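Local coordinates for protein RNA silencing suppressor p19 (Tomato bushy stunt virus, PDB 4J39) that binds short double-stranded RNA as a homodimer and probably suppresses host RNA silencing by selecting siRNAs according to the length of their duplex, at residues K38-W41 / V46-K49; T89-I92 / V97-T100. All coordinates share one frame; numbering follows the deposited sequence.

Contact 1 of 2, residues K38-W41 / V46-K49; sequences KESW and VVFK. With nucleotides of chain B.
Trp41 and Phe48 face each other as a hydrogen-bonded antiparallel pair and join the two strands here by two backbone hydrogen bonds. Trp41 N donates to Phe48 O at 3.0 Å, and Phe48 N returns a bond of 2.8 Å to Trp41 O with an N-H...O angle of 165°. Each carbonyl also receives a CA-H from the opposite strand: Val47 CA sits 3.4 Å from Trp41 O, and Ser40 CA lies 3.2 Å from Phe48 O. The phenyl ring of Phe48, with CG anti to its own carbonyl carbon (chi1 -58°), has Trp41 O at its edge and near its plane, CD2 being 3.7 Å from that oxygen. The indole of Trp41 starts out on the same side of the sheet but then leads away from strand 46-49, toward Leu108, Cys112 and Ala115 of helix 108-124, and it meets the ring of Trp68 edge-to-face.

One residue along, the non-hydrogen-bonded pair Ser40 and Lys49 puts its side chains on the other side. Here the touching atoms are aliphatic: Ser40 CB meets Lys49 CG at 3.8 Å, and Val47 CG2 comes up beside the same CB. Beyond CG the lysine chain runs out extended, away from strand 38-41. Two residues before Ser40, Lys38 NZ approaches OP3 of C1 of chain B, though this lysine was built in two conformers and the approach is therefore doubtful in detail.

Chemically, the strand pair divides in two: a buried side on which Trp41 packs against helix 108-124 and Phe48 against Pro7, with the carboxylate of Glu39 held by Tyr90, Ser67 and Lys119, and a side of Ser40, Val47 and two lysines, which probably suits the RNA backbone, Lys38 and Ser40 both lying against phosphates.

Contact 2 of 2, residues T89-I92 / V97-T100; sequences TYSI and VSIT. With nucleotides of chain C.
Tyr90 touches strand 97-100 through its carbonyl, with O 3.2 Å from Thr100 CA, while its ring stays clear of that strand. The indoles of Trp41 and Trp68 meet this phenol with planes inclined by about 50° and 55°, Ala115 and Lys119 of helix 108-124 also pack on the side chain, and the polar partner of its hydroxyl is Glu39. The other flat groups, the bases of C11 and U12 of chain C, stand off from the sheet; sugar and phosphate come between.

Ile92 and Ile99 form the hydrogen-bonded pair, Ile92 N to Ile99 O at 3.0 Å and Ile99 N to Ile92 O at 2.9 Å. Their side chains run side by side in the same direction, with Ile92 CG2 4.1 Å from Ile99 CB, and Ile99 packs further on Met114 of the second subunit.

On the RNA side, Ser91 has two conformers; in the one given, Ser91 OG and Thr100 OG1 share a hydrogen bond of 2.9 Å, and the same Ser91 OG also lies 2.8 Å from a water. That water is 3.1 Å from Ser98 OG and donates to C11 O3'. Ser98 OG, swung anti to its backbone N (chi1 170°), shares a hydrogen bond of 3.1 Å with C11 O2' of chain C.

Hydroxyls and water thus read ribose and backbone rather than bases. A 2'-hydroxyl is absent from DNA, so this bond is consistent with a preference for RNA, and the lack of base contacts here is consistent with selection by duplex length instead of sequence.

How the contacts relate
Contacts 1 and 2 are successive hairpins of one antiparallel sheet, their centres 10 Å apart, joined where strands 36-43 and 87-94 run as neighbours. Ser40 N and Ser91 O lie 2.9 Å apart, a probable hydrogen bond, and Glu39 OE2 comes within 2.6 Å of Tyr90 OH on the helix-covered face, again a probable hydrogen bond. On the opposite face Ser40, Ser91, Ser98 and Thr100 line one continuous RNA-binding surface. Contact 1 lies toward the 5' nucleotide C1 of chain B, contact 2 beneath C11 and U12 of chain C. Strand 97-100 then pairs with a strand of the second subunit, extending the sheet across the dimer.

Contact 1 of 2, residues K38-W41 / V46-K49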
loop_
_atom_site.group_PDB
_atom_site.type_symbol
_atom_site.label_atom_id
_atom_site.label_comp_id
_atom_site.label_asym_id
_atom_site.label_seq_id
_atom_site.Cartn_x
_atom_site.Cartn_y
_atom_site.Cartn_z
ATOM N N LYS A 38 -9.943 -5.210 8.365
ATOM C CA LYS A 38 -9.360 -4.371 9.377
ATOM C C LYS A 38 -8.612 -3.206 8.779
ATOM O O LYS A 38 -7.866 -3.334 7.776
ATOM C CB LYS A 38 -8.400 -5.254 10.215
ATOM C CG LYS A 38 -8.867 -6.402 11.116
ATOM C CD LYS A 38 -7.707 -7.190 11.816
ATOM C CE LYS A 38 -7.227 -8.388 11.043
ATOM N NZ LYS A 38 -8.270 -9.459 11.048
ATOM N N GLU A 39 -8.594 -2.005 9.463
ATOM C CA GLU A 39 -7.853 -0.929 8.972
ATOM C C GLU A 39 -7.348 -0.186 10.225
ATOM O O GLU A 39 -7.926 -0.420 11.306
ATOM C CB GLU A 39 -8.691 0.111 8.103
ATOM C CG GLU A 39 -9.949 0.722 8.782
ATOM C CD GLU A 39 -10.813 1.657 7.908
ATOM O OE1 GLU A 39 -11.889 1.934 8.430
ATOM O OE2 GLU A 39 -10.324 2.011 6.818
ATOM N N SER A 40 -6.333 0.569 10.025
ATOM C CA SER A 40 -5.702 1.364 11.098
ATOM C C SER A 40 -5.013 2.615 10.632
ATOM O O SER A 40 -4.550 2.733 9.500
ATOM C CB SER A 40 -4.744 0.423 11.854
ATOM O OG SER A 40 -3.667 0.163 11.053
ATOM N N TRP A 41 -4.967 3.642 11.502
ATOM C CA TRP A 41 -4.261 4.837 11.296
ATOM C C TRP A 41 -3.323 5.081 12.508
ATOM O O TRP A 41 -3.778 4.919 13.644
ATOM C CB TRP A 41 -5.124 6.016 11.224
ATOM C CG TRP A 41 -5.729 6.405 9.813
ATOM C CD1 TRP A 41 -6.977 6.182 9.373
ATOM C CD2 TRP A 41 -5.028 7.055 8.787
ATOM N NE1 TRP A 41 -7.100 6.675 8.128
ATOM C CE2 TRP A 41 -5.914 7.181 7.698
ATOM C CE3 TRP A 41 -3.733 7.485 8.635
ATOM C CZ2 TRP A 41 -5.512 7.757 6.563
ATOM C CZ3 TRP A 41 -3.319 8.024 7.446
ATOM C CH2 TRP A 41 -4.260 8.174 6.421
ATOM N N VAL A 46 0.897 6.578 18.295
ATOM C CA VAL A 46 -0.449 6.340 18.700
ATOM C C VAL A 46 -1.135 5.662 17.489
ATOM O O VAL A 46 -0.925 6.151 16.371
ATOM C CB VAL A 46 -1.137 7.650 19.001
ATOM C CG1 VAL A 46 -2.599 7.437 19.480
ATOM C CG2 VAL A 46 -0.327 8.436 20.124
ATOM N N VAL A 47 -1.812 4.540 17.725
ATOM C CA VAL A 47 -2.500 3.818 16.648
ATOM C C VAL A 47 -3.989 3.639 16.988
ATOM O O VAL A 47 -4.371 3.397 18.172
ATOM C CB VAL A 47 -1.803 2.511 16.301
ATOM C CG1 VAL A 47 -1.804 1.573 17.502
ATOM C CG2 VAL A 47 -2.526 1.783 15.053
ATOM N N PHE A 48 -4.851 3.843 15.957
ATOM C CA PHE A 48 -6.274 3.746 16.090
ATOM C C PHE A 48 -6.697 2.633 15.089
ATOM O O PHE A 48 -6.114 2.606 14.029
ATOM C CB PHE A 48 -7.009 4.997 15.723
ATOM C CG PHE A 48 -6.591 6.225 16.530
ATOM C CD1 PHE A 48 -7.349 6.550 17.650
ATOM C CD2 PHE A 48 -5.542 7.033 16.121
ATOM C CE1 PHE A 48 -7.035 7.696 18.383
ATOM C CE2 PHE A 48 -5.236 8.223 16.880
ATOM C CZ PHE A 48 -5.960 8.477 18.007
ATOM N N LYS A 49 -7.597 1.798 15.524
ATOM C CA LYS A 49 -7.917 0.578 14.727
ATOM C C LYS A 49 -9.400 0.343 14.569
ATOM O O LYS A 49 -10.196 0.623 15.472
ATOM C CB LYS A 49 -7.325 -0.654 15.321
ATOM C CG LYS A 49 -5.794 -0.743 15.337
ATOM C CD LYS A 49 -5.300 -1.962 16.182
ATOM C CE LYS A 49 -3.705 -2.023 16.224
ATOM N NZ LYS A 49 -3.208 -3.437 16.428
ATOM O OP3 C B 1 -9.585 -11.464 10.324
ATOM P P C B 1 -10.879 -12.183 10.449
ATOM O OP1 C B 1 -11.794 -11.674 9.396
ATOM O OP2 C B 1 -10.645 -13.683 10.585
ATOM O "O5'" C B 1 -11.523 -11.608 11.793
ATOM C "C5'" C B 1 -10.701 -11.552 12.982
ATOM C "C4'" C B 1 -11.439 -11.089 14.231
ATOM O "O4'" C B 1 -12.270 -12.137 14.810
ATOM C "C3'" C B 1 -10.491 -10.706 15.320
ATOM O "O3'" C B 1 -9.979 -9.396 15.088
ATOM C "C2'" C B 1 -11.379 -10.872 16.568
ATOM O "O2'" C B 1 -12.379 -9.855 16.761
ATOM C "C1'" C B 1 -12.033 -12.189 16.217
ATOM N N1 C B 1 -11.194 -13.460 16.530
ATOM C C2 C B 1 -11.084 -13.904 17.836
ATOM O O2 C B 1 -11.650 -13.268 18.710
ATOM N N3 C B 1 -10.364 -15.061 18.124
ATOM C C4 C B 1 -9.761 -15.719 17.124
ATOM N N4 C B 1 -9.068 -16.848 17.425
ATOM C C5 C B 1 -9.854 -15.276 15.769
ATOM C C6 C B 1 -10.570 -14.141 15.532
#

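Contact 2 of 2, residues T89-I92 / V97-T100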
loop_
_atom_site.group_PDB
_atom_site.type_symbol
_atom_site.label_atom_id
_atom_site.label_comp_id
_atom_site.label_asym_id
_atom_site.label_seq_id
_atom_site.Cartn_x
_atom_site.Cartn_y
_atom_site.Cartn_z
ATOM N N THR A 89 0.857 6.526 9.142
ATOM C CA THR A 89 0.635 5.270 8.439
ATOM C C THR A 89 -0.796 4.827 8.413
ATOM O O THR A 89 -1.505 4.794 9.453
ATOM C CB THR A 89 1.473 4.084 9.044
ATOM O OG1 THR A 89 2.843 4.378 9.027
ATOM C CG2 THR A 89 1.384 2.869 8.227
ATOM N N TYR A 90 -1.285 4.448 7.201
ATOM C CA TYR A 90 -2.593 3.833 7.108
ATOM C C TYR A 90 -2.380 2.370 6.670
ATOM O O TYR A 90 -1.503 2.129 5.798
ATOM C CB TYR A 90 -3.467 4.563 6.023
ATOM C CG TYR A 90 -4.745 3.836 5.804
ATOM C CD1 TYR A 90 -5.791 3.780 6.741
ATOM C CD2 TYR A 90 -4.932 3.067 4.639
ATOM C CE1 TYR A 90 -6.971 3.166 6.537
ATOM C CE2 TYR A 90 -6.084 2.343 4.410
ATOM C CZ TYR A 90 -7.129 2.340 5.329
ATOM O OH TYR A 90 -8.298 1.706 5.160
ATOM N N SER A 91 -3.045 1.434 7.274
ATOM C CA SER A 91 -3.034 0.036 6.844
ATOM C C SER A 91 -4.389 -0.518 6.701
ATOM O O SER A 91 -5.290 -0.206 7.465
ATOM C CB SER A 91 -2.337 -0.743 7.888
ATOM O OG SER A 91 -1.627 -1.843 7.304
ATOM N N ILE A 92 -4.591 -1.414 5.732
ATOM C CA ILE A 92 -5.805 -2.112 5.582
ATOM C C ILE A 92 -5.477 -3.611 5.180
ATOM O O ILE A 92 -4.490 -3.827 4.425
ATOM C CB ILE A 92 -6.744 -1.512 4.499
ATOM C CG1 ILE A 92 -8.054 -2.270 4.485
ATOM C CG2 ILE A 92 -5.990 -1.222 3.177
ATOM C CD1 ILE A 92 -9.119 -1.496 3.559
ATOM N N VAL A 97 -4.508 -9.973 1.870
ATOM C CA VAL A 97 -3.632 -8.947 1.376
ATOM C C VAL A 97 -3.703 -7.676 2.245
ATOM O O VAL A 97 -4.805 -7.240 2.608
ATOM C CB VAL A 97 -3.766 -8.602 -0.188
ATOM C CG1 VAL A 97 -4.603 -9.629 -1.129
ATOM C CG2 VAL A 97 -3.414 -7.195 -0.608
ATOM N N SER A 98 -2.519 -7.209 2.615
ATOM C CA SER A 98 -2.320 -5.981 3.411
ATOM C C SER A 98 -1.708 -4.924 2.517
ATOM O O SER A 98 -0.813 -5.203 1.697
ATOM C CB SER A 98 -1.380 -6.353 4.520
ATOM O OG SER A 98 -0.979 -5.221 5.151
ATOM N N ILE A 99 -2.276 -3.718 2.580
ATOM C CA ILE A 99 -1.721 -2.548 1.988
ATOM C C ILE A 99 -1.387 -1.512 3.072
ATOM O O ILE A 99 -2.252 -1.163 3.914
ATOM C CB ILE A 99 -2.621 -1.933 0.912
ATOM C CG1 ILE A 99 -2.970 -3.055 -0.127
ATOM C CG2 ILE A 99 -1.998 -0.713 0.267
ATOM C CD1 ILE A 99 -3.948 -2.523 -1.282
ATOM N N THR A 100 -0.205 -0.964 3.032
ATOM C CA THR A 100 0.162 0.087 3.993
ATOM C C THR A 100 0.614 1.355 3.217
ATOM O O THR A 100 1.425 1.318 2.302
ATOM C CB THR A 100 1.223 -0.379 4.961
ATOM O OG1 THR A 100 0.733 -1.514 5.684
ATOM C CG2 THR A 100 1.637 0.700 5.931
ATOM P P C C 11 0.422 -2.890 12.490
ATOM O OP1 C C 11 -1.018 -2.523 12.512
ATOM O OP2 C C 11 1.224 -3.781 13.453
ATOM O "O5'" C C 11 0.755 -3.628 11.103
ATOM C "C5'" C C 11 0.233 -3.065 9.892
ATOM C "C4'" C C 11 1.023 -3.711 8.778
ATOM O "O4'" C C 11 2.407 -3.307 8.822
ATOM C "C3'" C C 11 1.162 -5.228 8.806
ATOM O "O3'" C C 11 -0.032 -5.836 8.393
ATOM C "C2'" C C 11 2.269 -5.422 7.810
ATOM O "O2'" C C 11 1.779 -5.120 6.480
ATOM C "C1'" C C 11 3.193 -4.361 8.328
ATOM N N1 C C 11 4.123 -4.752 9.444
ATOM C C2 C C 11 5.268 -5.466 9.127
ATOM O O2 C C 11 5.504 -5.793 7.975
ATOM N N3 C C 11 6.135 -5.798 10.110
ATOM C C4 C C 11 5.831 -5.479 11.365
ATOM N N4 C C 11 6.678 -5.818 12.357
ATOM C C5 C C 11 4.678 -4.791 11.719
ATOM C C6 C C 11 3.838 -4.445 10.728
ATOM P P U C 12 -0.303 -7.388 8.660
ATOM O OP1 U C 12 -1.711 -7.620 8.198
ATOM O OP2 U C 12 -0.184 -7.569 10.070
ATOM O "O5'" U C 12 0.738 -8.280 7.863
ATOM C "C5'" U C 12 0.751 -8.264 6.408
ATOM C "C4'" U C 12 1.851 -9.120 5.839
ATOM O "O4'" U C 12 3.104 -8.552 6.296
ATOM C "C3'" U C 12 1.949 -10.537 6.408
ATOM O "O3'" U C 12 1.072 -11.457 5.833
ATOM C "C2'" U C 12 3.368 -10.887 6.008
ATOM O "O2'" U C 12 3.572 -11.046 4.613
ATOM C "C1'" U C 12 4.030 -9.609 6.460
ATOM N N1 U C 12 4.470 -9.494 7.874
ATOM C C2 U C 12 5.664 -10.079 8.191
ATOM O O2 U C 12 6.283 -10.765 7.410
ATOM N N3 U C 12 6.073 -9.887 9.502
ATOM C C4 U C 12 5.485 -9.199 10.537
ATOM O O4 U C 12 6.090 -9.130 11.627
ATOM C C5 U C 12 4.230 -8.581 10.138
ATOM C C6 U C 12 3.790 -8.766 8.852
HETATM O O HOH W 1 -2.813 -4.413 7.515
#